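Local coordinates for protein leucine aminopeptidase 2 (Saccharomyces cerevisiae, PDB 2XQ0) that acts as a zinc-dependent aminopeptidase that preferentially cleaves di- and tripeptides and also has low epoxide hydrolase activity in vitro, at residues Y257-Y271 / S278-A290. Sequence-based numbering, arbitrary orientation.
Sequences YEWGTYDILVNVDSY and SPNMTFATPTLLA. Unlike the reference sequence in segment 278-290: Leu289 (reference Ile).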
ATOM      1  N   TYR A 257       3.263  15.410 -14.752  1.00 19.43           N
ATOM      2  CA  TYR A 257       2.438  14.232 -14.479  1.00 27.06           C
ATOM      3  C   TYR A 257       1.739  13.937 -15.794  1.00 25.38           C
ATOM      4  O   TYR A 257       1.084  14.804 -16.343  1.00 29.81           O
ATOM      5  CB  TYR A 257       1.432  14.611 -13.386  1.00 26.58           C
ATOM      6  CG  TYR A 257       0.329  13.621 -13.065  1.00 23.99           C
ATOM      7  CD1 TYR A 257       0.552  12.559 -12.192  1.00 21.97           C
ATOM      8  CD2 TYR A 257      -0.953  13.788 -13.588  1.00 24.82           C
ATOM      9  CE1 TYR A 257      -0.475  11.662 -11.867  1.00 25.70           C
ATOM     10  CE2 TYR A 257      -1.983  12.899 -13.275  1.00 24.30           C
ATOM     11  CZ  TYR A 257      -1.739  11.847 -12.410  1.00 22.35           C
ATOM     12  OH  TYR A 257      -2.764  10.978 -12.087  1.00 22.66           O
ATOM     13  N   GLU A 258       1.875  12.731 -16.322  1.00 35.39           N
ATOM     14  CA  GLU A 258       1.381  12.496 -17.680  1.00 31.06           C
ATOM     15  C   GLU A 258       0.103  11.649 -17.773  1.00 34.50           C
ATOM     16  O   GLU A 258      -0.328  11.303 -18.869  1.00 37.72           O
ATOM     17  CB  GLU A 258       2.485  11.884 -18.545  1.00 33.39           C
ATOM     18  CG  GLU A 258       2.827  10.458 -18.171  1.00 41.73           C
ATOM     19  CD  GLU A 258       4.153  10.003 -18.765  1.00 45.02           C
ATOM     20  OE1 GLU A 258       5.203  10.261 -18.132  1.00 40.45           O
ATOM     21  OE2 GLU A 258       4.150   9.390 -19.859  1.00 39.37           O
ATOM     22  N   TRP A 259      -0.514  11.344 -16.635  1.00 25.32           N
ATOM     23  CA  TRP A 259      -1.706  10.491 -16.608  1.00 25.95           C
ATOM     24  C   TRP A 259      -3.041  11.235 -16.798  1.00 25.98           C
ATOM     25  O   TRP A 259      -4.103  10.616 -16.806  1.00 29.39           O
ATOM     26  CB  TRP A 259      -1.742   9.684 -15.305  1.00 20.17           C
ATOM     27  CG  TRP A 259      -0.496   8.849 -15.094  1.00 28.42           C
ATOM     28  CD1 TRP A 259       0.710   9.283 -14.612  1.00 27.22           C
ATOM     29  CD2 TRP A 259      -0.342   7.444 -15.353  1.00 24.13           C
ATOM     30  NE1 TRP A 259       1.602   8.239 -14.566  1.00 23.26           N
ATOM     31  CE2 TRP A 259       0.982   7.099 -15.010  1.00 24.56           C
ATOM     32  CE3 TRP A 259      -1.188   6.449 -15.855  1.00 24.62           C
ATOM     33  CZ2 TRP A 259       1.473   5.805 -15.149  1.00 19.55           C
ATOM     34  CZ3 TRP A 259      -0.701   5.149 -15.977  1.00 19.51           C
ATOM     35  CH2 TRP A 259       0.612   4.841 -15.636  1.00 18.52           C
ATOM     36  N   GLY A 260      -2.994  12.557 -16.921  1.00 25.00           N
ATOM     37  CA  GLY A 260      -4.210  13.328 -17.106  1.00 23.37           C
ATOM     38  C   GLY A 260      -4.836  13.737 -15.779  1.00 26.40           C
ATOM     39  O   GLY A 260      -4.439  14.722 -15.166  1.00 29.48           O
ATOM     40  N   THR A 261      -5.829  12.980 -15.329  1.00 22.99           N
ATOM     41  CA  THR A 261      -6.488  13.314 -14.082  1.00 24.22           C
ATOM     42  C   THR A 261      -5.789  12.597 -12.938  1.00 18.46           C
ATOM     43  O   THR A 261      -5.121  11.584 -13.145  1.00 22.29           O
ATOM     44  CB  THR A 261      -7.949  12.877 -14.108  1.00 31.10           C
ATOM     45  OG1 THR A 261      -8.007  11.467 -14.353  1.00 29.35           O
ATOM     46  CG2 THR A 261      -8.702  13.620 -15.215  1.00 35.50           C
ATOM     47  N   TYR A 262      -5.917  13.161 -11.745  1.00 20.84           N
ATOM     48  CA  TYR A 262      -5.566  12.464 -10.515  1.00 17.15           C
ATOM     49  C   TYR A 262      -6.787  12.431  -9.588  1.00 27.01           C
ATOM     50  O   TYR A 262      -7.086  13.412  -8.894  1.00 21.11           O
ATOM     51  CB  TYR A 262      -4.384  13.112  -9.794  1.00 15.94           C
ATOM     52  CG  TYR A 262      -4.016  12.286  -8.584  1.00 21.36           C
ATOM     53  CD1 TYR A 262      -3.194  11.164  -8.710  1.00 25.93           C
ATOM     54  CD2 TYR A 262      -4.562  12.557  -7.343  1.00 23.13           C
ATOM     55  CE1 TYR A 262      -2.881  10.385  -7.600  1.00 18.92           C
ATOM     56  CE2 TYR A 262      -4.260  11.772  -6.226  1.00 24.16           C
ATOM     57  CZ  TYR A 262      -3.425  10.696  -6.364  1.00 21.05           C
ATOM     58  OH  TYR A 262      -3.139   9.919  -5.261  1.00 27.03           O
ATOM     59  N   ASP A 263      -7.501  11.308  -9.585  1.00 20.56           N
ATOM     60  CA  ASP A 263      -8.748  11.216  -8.843  1.00 21.90           C
ATOM     61  C   ASP A 263      -8.564  10.308  -7.645  1.00 23.08           C
ATOM     62  O   ASP A 263      -7.662   9.482  -7.626  1.00 22.26           O
ATOM     63  CB  ASP A 263      -9.856  10.659  -9.738  1.00 15.60           C
ATOM     64  CG  ASP A 263     -10.252  11.622 -10.847  1.00 31.09           C
ATOM     65  OD1 ASP A 263      -9.929  12.836 -10.765  1.00 25.85           O
ATOM     66  OD2 ASP A 263     -10.917  11.160 -11.793  1.00 32.87           O
ATOM     67  N   ILE A 264      -9.433  10.468  -6.652  1.00 18.62           N
ATOM     68  CA  ILE A 264      -9.394   9.657  -5.441  1.00 18.02           C
ATOM     69  C   ILE A 264     -10.757   9.011  -5.164  1.00 21.18           C
ATOM     70  O   ILE A 264     -11.772   9.695  -5.160  1.00 22.44           O
ATOM     71  CB  ILE A 264      -8.979  10.514  -4.243  1.00 13.58           C
ATOM     72  CG1 ILE A 264      -7.607  11.142  -4.497  1.00 17.21           C
ATOM     73  CG2 ILE A 264      -9.005   9.677  -2.921  1.00 15.69           C
ATOM     74  CD1 ILE A 264      -7.243  12.229  -3.513  1.00 22.22           C
ATOM     75  N   LEU A 265     -10.773   7.693  -4.952  1.00 20.21           N
ATOM     76  CA  LEU A 265     -11.966   6.992  -4.483  1.00 20.03           C
ATOM     77  C   LEU A 265     -11.831   6.774  -2.989  1.00 26.53           C
ATOM     78  O   LEU A 265     -10.909   6.093  -2.560  1.00 20.05           O
ATOM     79  CB  LEU A 265     -12.102   5.614  -5.162  1.00 16.03           C
ATOM     80  CG  LEU A 265     -13.169   4.687  -4.564  1.00 21.61           C
ATOM     81  CD1 LEU A 265     -14.537   5.264  -4.775  1.00 20.21           C
ATOM     82  CD2 LEU A 265     -13.098   3.259  -5.163  1.00 21.61           C
ATOM     83  N   VAL A 266     -12.730   7.357  -2.192  1.00 22.01           N
ATOM     84  CA  VAL A 266     -12.698   7.129  -0.754  1.00 22.00           C
ATOM     85  C   VAL A 266     -13.618   5.961  -0.490  1.00 26.94           C
ATOM     86  O   VAL A 266     -14.841   6.072  -0.615  1.00 27.20           O
ATOM     87  CB  VAL A 266     -13.108   8.367   0.079  1.00 22.08           C
ATOM     88  CG1 VAL A 266     -13.206   7.992   1.543  1.00 23.03           C
ATOM     89  CG2 VAL A 266     -12.080   9.502  -0.107  1.00 20.05           C
ATOM     90  N   ASN A 267     -13.017   4.820  -0.167  1.00 23.84           N
ATOM     91  CA  ASN A 267     -13.742   3.560  -0.153  1.00 26.24           C
ATOM     92  C   ASN A 267     -14.641   3.366   1.059  1.00 25.97           C
ATOM     93  O   ASN A 267     -14.662   4.198   1.974  1.00 24.61           O
ATOM     94  CB  ASN A 267     -12.752   2.403  -0.251  1.00 23.68           C
ATOM     95  CG  ASN A 267     -12.789   1.722  -1.597  1.00 37.67           C
ATOM     96  OD1 ASN A 267     -13.854   1.510  -2.169  1.00 31.65           O
ATOM     97  ND2 ASN A 267     -11.621   1.362  -2.105  1.00 52.26           N
ATOM     98  N   VAL A 268     -15.366   2.249   1.054  1.00 24.04           N
ATOM     99  CA  VAL A 268     -16.196   1.833   2.183  1.00 31.07           C
ATOM    100  C   VAL A 268     -15.325   1.535   3.401  1.00 31.52           C
ATOM    101  O   VAL A 268     -14.121   1.313   3.280  1.00 26.75           O
ATOM    102  CB  VAL A 268     -17.066   0.587   1.827  1.00 31.43           C
ATOM    103  CG1 VAL A 268     -18.083   0.940   0.750  1.00 33.87           C
ATOM    104  CG2 VAL A 268     -16.191  -0.569   1.367  1.00 27.79           C
ATOM    105  N   ASP A 269     -15.936   1.503   4.578  1.00 31.73           N
ATOM    106  CA  ASP A 269     -15.165   1.356   5.810  1.00 38.77           C
ATOM    107  C   ASP A 269     -14.393   0.031   5.937  1.00 37.50           C
ATOM    108  O   ASP A 269     -13.393  -0.028   6.648  1.00 40.54           O
ATOM    109  CB  ASP A 269     -16.047   1.648   7.037  1.00 41.10           C
ATOM    110  CG  ASP A 269     -16.830   2.953   6.892  1.00 47.04           C
ATOM    111  OD1 ASP A 269     -16.317   4.021   7.291  1.00 45.33           O
ATOM    112  OD2 ASP A 269     -17.964   2.914   6.363  1.00 59.03           O
ATOM    113  N   SER A 270     -14.819  -1.009   5.217  1.00 31.82           N
ATOM    114  CA  SER A 270     -14.106  -2.297   5.238  1.00 32.94           C
ATOM    115  C   SER A 270     -12.780  -2.309   4.473  1.00 32.45           C
ATOM    116  O   SER A 270     -12.031  -3.295   4.507  1.00 31.67           O
ATOM    117  CB  SER A 270     -14.999  -3.417   4.696  1.00 35.28           C
ATOM    118  OG  SER A 270     -15.353  -3.187   3.342  1.00 34.43           O
ATOM    119  N   TYR A 271     -12.476  -1.219   3.781  1.00 31.47           N
ATOM    120  CA  TYR A 271     -11.254  -1.169   2.999  1.00 28.20           C
ATOM    121  C   TYR A 271     -10.014  -1.422   3.880  1.00 31.78           C
ATOM    122  O   TYR A 271      -9.823  -0.754   4.896  1.00 34.71           O
ATOM    123  CB  TYR A 271     -11.157   0.161   2.251  1.00 27.90           C
ATOM    124  CG  TYR A 271     -10.048   0.164   1.233  1.00 30.03           C
ATOM    125  CD1 TYR A 271     -10.158  -0.574   0.065  1.00 28.89           C
ATOM    126  CD2 TYR A 271      -8.895   0.906   1.438  1.00 32.22           C
ATOM    127  CE1 TYR A 271      -9.146  -0.583  -0.869  1.00 28.23           C
ATOM    128  CE2 TYR A 271      -7.874   0.900   0.518  1.00 26.14           C
ATOM    129  CZ  TYR A 271      -8.005   0.153  -0.633  1.00 29.75           C
ATOM    130  OH  TYR A 271      -6.993   0.155  -1.546  1.00 31.42           O
ATOM    131  N   SER A 278      -3.952   2.753  -7.952  1.00 16.73           N
ATOM    132  CA  SER A 278      -4.463   2.487  -9.289  1.00 16.06           C
ATOM    133  C   SER A 278      -4.412   3.757 -10.089  1.00 19.71           C
ATOM    134  O   SER A 278      -4.891   4.788  -9.628  1.00 21.75           O
ATOM    135  CB  SER A 278      -5.905   1.996  -9.254  1.00 27.08           C
ATOM    136  OG  SER A 278      -5.954   0.700  -8.719  1.00 30.55           O
ATOM    137  N   PRO A 279      -3.826   3.696 -11.294  1.00 18.80           N
ATOM    138  CA  PRO A 279      -3.728   4.870 -12.175  1.00 22.05           C
ATOM    139  C   PRO A 279      -5.060   5.518 -12.478  1.00 21.67           C
ATOM    140  O   PRO A 279      -5.997   4.844 -12.898  1.00 20.37           O
ATOM    141  CB  PRO A 279      -3.137   4.297 -13.466  1.00 23.54           C
ATOM    142  CG  PRO A 279      -2.428   3.083 -13.047  1.00 29.38           C
ATOM    143  CD  PRO A 279      -3.189   2.509 -11.887  1.00 23.47           C
ATOM    144  N   ASN A 280      -5.124   6.829 -12.291  1.00 19.08           N
ATOM    145  CA  ASN A 280      -6.339   7.606 -12.497  1.00 19.04           C
ATOM    146  C   ASN A 280      -7.445   7.344 -11.478  1.00 22.35           C
ATOM    147  O   ASN A 280      -8.528   7.928 -11.578  1.00 29.34           O
ATOM    148  CB  ASN A 280      -6.888   7.451 -13.919  1.00 27.27           C
ATOM    149  CG  ASN A 280      -5.945   8.007 -14.979  1.00 29.81           C
ATOM    150  OD1 ASN A 280      -5.475   7.285 -15.858  1.00 24.51           O
ATOM    151  ND2 ASN A 280      -5.674   9.293 -14.902  1.00 22.40           N
ATOM    152  N   MET A 281      -7.191   6.492 -10.485  1.00 19.79           N
ATOM    153  CA  MET A 281      -8.180   6.319  -9.421  1.00 23.20           C
ATOM    154  C   MET A 281      -7.544   5.718  -8.188  1.00 22.56           C
ATOM    155  O   MET A 281      -7.637   4.529  -7.965  1.00 20.17           O
ATOM    156  CB  MET A 281      -9.359   5.439  -9.879  1.00 18.52           C
ATOM    157  CG  MET A 281     -10.593   5.452  -8.954  1.00 21.97           C
ATOM    158  SD  MET A 281     -11.307   7.089  -8.607  1.00 29.13           S
ATOM    159  CE  MET A 281     -11.792   7.572 -10.276  1.00 23.49           C
ATOM    160  N   THR A 282      -6.894   6.552  -7.393  1.00 17.78           N
ATOM    161  CA  THR A 282      -6.341   6.118  -6.117  1.00 14.68           C
ATOM    162  C   THR A 282      -7.471   5.606  -5.224  1.00 18.46           C
ATOM    163  O   THR A 282      -8.500   6.257  -5.089  1.00 24.27           O
ATOM    164  CB  THR A 282      -5.617   7.321  -5.448  1.00 17.99           C
ATOM    165  OG1 THR A 282      -4.371   7.529  -6.120  1.00 22.09           O
ATOM    166  CG2 THR A 282      -5.346   7.049  -3.966  1.00 23.61           C
ATOM    167  N   PHE A 283      -7.288   4.434  -4.622  1.00 15.70           N
ATOM    168  CA  PHE A 283      -8.256   3.904  -3.680  1.00 15.27           C
ATOM    169  C   PHE A 283      -7.778   4.337  -2.315  1.00 25.16           C
ATOM    170  O   PHE A 283      -6.609   4.164  -1.986  1.00 26.05           O
ATOM    171  CB  PHE A 283      -8.326   2.378  -3.737  1.00 19.47           C
ATOM    172  CG  PHE A 283      -9.138   1.835  -4.871  1.00 19.02           C
ATOM    173  CD1 PHE A 283      -9.207   2.495  -6.087  1.00 25.36           C
ATOM    174  CD2 PHE A 283      -9.819   0.632  -4.728  1.00 25.51           C
ATOM    175  CE1 PHE A 283      -9.957   1.983  -7.138  1.00 37.78           C
ATOM    176  CE2 PHE A 283     -10.569   0.111  -5.772  1.00 27.12           C
ATOM    177  CZ  PHE A 283     -10.641   0.790  -6.980  1.00 33.59           C
ATOM    178  N   ALA A 284      -8.663   4.936  -1.526  1.00 19.59           N
ATOM    179  CA  ALA A 284      -8.269   5.441  -0.214  1.00 21.23           C
ATOM    180  C   ALA A 284      -9.194   4.966   0.916  1.00 30.18           C
ATOM    181  O   ALA A 284     -10.388   4.762   0.699  1.00 26.38           O
ATOM    182  CB  ALA A 284      -8.197   6.966  -0.245  1.00 22.91           C
ATOM    183  N   THR A 285      -8.623   4.773   2.107  1.00 26.85           N
ATOM    184  CA  THR A 285      -9.376   4.452   3.325  1.00 21.74           C
ATOM    185  C   THR A 285     -10.108   5.704   3.818  1.00 23.76           C
ATOM    186  O   THR A 285      -9.556   6.807   3.794  1.00 28.07           O
ATOM    187  CB  THR A 285      -8.432   3.916   4.449  1.00 27.06           C
ATOM    188  OG1 THR A 285      -9.164   3.683   5.658  1.00 32.43           O
ATOM    189  CG2 THR A 285      -7.290   4.899   4.733  1.00 28.87           C
ATOM    190  N   PRO A 286     -11.361   5.541   4.250  1.00 23.18           N
ATOM    191  CA  PRO A 286     -12.119   6.658   4.834  1.00 25.96           C
ATOM    192  C   PRO A 286     -11.512   7.136   6.145  1.00 25.85           C
ATOM    193  O   PRO A 286     -11.839   8.225   6.603  1.00 32.16           O
ATOM    194  CB  PRO A 286     -13.502   6.057   5.114  1.00 27.39           C
ATOM    195  CG  PRO A 286     -13.510   4.715   4.495  1.00 32.68           C
ATOM    196  CD  PRO A 286     -12.114   4.276   4.252  1.00 25.57           C
ATOM    197  N   THR A 287     -10.645   6.327   6.749  1.00 29.61           N
ATOM    198  CA  THR A 287      -9.991   6.751   7.978  1.00 31.59           C
ATOM    199  C   THR A 287      -8.982   7.844   7.670  1.00 31.93           C
ATOM    200  O   THR A 287      -8.327   8.342   8.566  1.00 34.93           O
ATOM    201  CB  THR A 287      -9.286   5.596   8.721  1.00 34.79           C
ATOM    202  OG1 THR A 287      -8.245   5.054   7.901  1.00 28.42           O
ATOM    203  CG2 THR A 287     -10.286   4.489   9.083  1.00 31.10           C
ATOM    204  N   LEU A 288      -8.849   8.214   6.400  1.00 26.62           N
ATOM    205  CA  LEU A 288      -8.014   9.357   6.071  1.00 22.85           C
ATOM    206  C   LEU A 288      -8.737  10.639   6.463  1.00 29.53           C
ATOM    207  O   LEU A 288      -8.107  11.673   6.668  1.00 36.32           O
ATOM    208  CB  LEU A 288      -7.673   9.413   4.573  1.00 28.67           C
ATOM    209  CG  LEU A 288      -6.656   8.415   4.011  1.00 30.36           C
ATOM    210  CD1 LEU A 288      -6.085   8.939   2.698  1.00 34.81           C
ATOM    211  CD2 LEU A 288      -5.545   8.188   5.027  1.00 28.67           C
ATOM    212  N   LEU A 289     -10.061  10.574   6.557  1.00 26.86           N
ATOM    213  CA  LEU A 289     -10.836  11.750   6.904  1.00 29.63           C
ATOM    214  C   LEU A 289     -10.825  12.004   8.401  1.00 40.65           C
ATOM    215  O   LEU A 289     -11.429  11.255   9.178  1.00 40.95           O
ATOM    216  CB  LEU A 289     -12.273  11.631   6.410  1.00 43.51           C
ATOM    217  CG  LEU A 289     -12.461  12.195   5.008  1.00 54.92           C
ATOM    218  CD1 LEU A 289     -11.686  11.358   3.994  1.00 42.44           C
ATOM    219  CD2 LEU A 289     -13.936  12.255   4.679  1.00 65.11           C
ATOM    220  N   ALA A 290     -10.157  13.086   8.793  1.00 38.64           N
ATOM    221  CA  ALA A 290     -10.013  13.437  10.193  1.00 36.59           C
ATOM    222  C   ALA A 290     -10.679  14.780  10.496  1.00 42.01           C
ATOM    223  O   ALA A 290     -10.754  15.203  11.652  1.00 41.70           O
ATOM    224  CB  ALA A 290      -8.539  13.472  10.565  1.00 39.84           C
TER
HETATM  225  O   HOH W   1      -2.940   8.394 -11.279  1.00 28.06           O
HETATM  226  O   HOH W   2     -10.065   9.538 -13.752  1.00 44.66           O
HETATM  227  O   HOH W   3     -10.674   1.600   5.783  1.00 38.58           O
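The Phe283 ring carries Leu265 CD2 over the centre of one face, a CH-pi contact 3.8 Å from the centroid, while Tyr271 CE1 comes up at its edge. With CG anti to the backbone N (chi1 169°), Leu265 runs alongside Phe283, the two pointing the same way. At the Trp259 ring Asn280 OD1 lies at the edge, and CZ3 packs obliquely on Pro279 CB (3.6 Å). Asn280 ND2 gives a nearly straight bond to Trp259 O (2.8 Å), in its own amide plane but above the carbonyl plane, and weak, strongly bent ones to Thr261 O and Thr261 OG1; Gln198 holds OD1. A leucine in place of Asn280 would probably leave Trp259 O without this donor and weaken the link between the 259-261 loop and the 278-281 turn. Further along, strands 264-266 and 282-284 pair in parallel within the mixed sheet of the M1 catalytic domain, beside the zinc-binding HExxH helix. Leu265 bonds through both N and O, to Thr282 O (2.7 Å) and Ala284 N. Thr282 OG1 lies 2.8 Å from Tyr262 OH; the Tyr262 side chain also touches Glu302, the proton acceptor. On the sheet face bearing Thr282, Ile264 CG2 meets Ala284 CB at 3.9 Å.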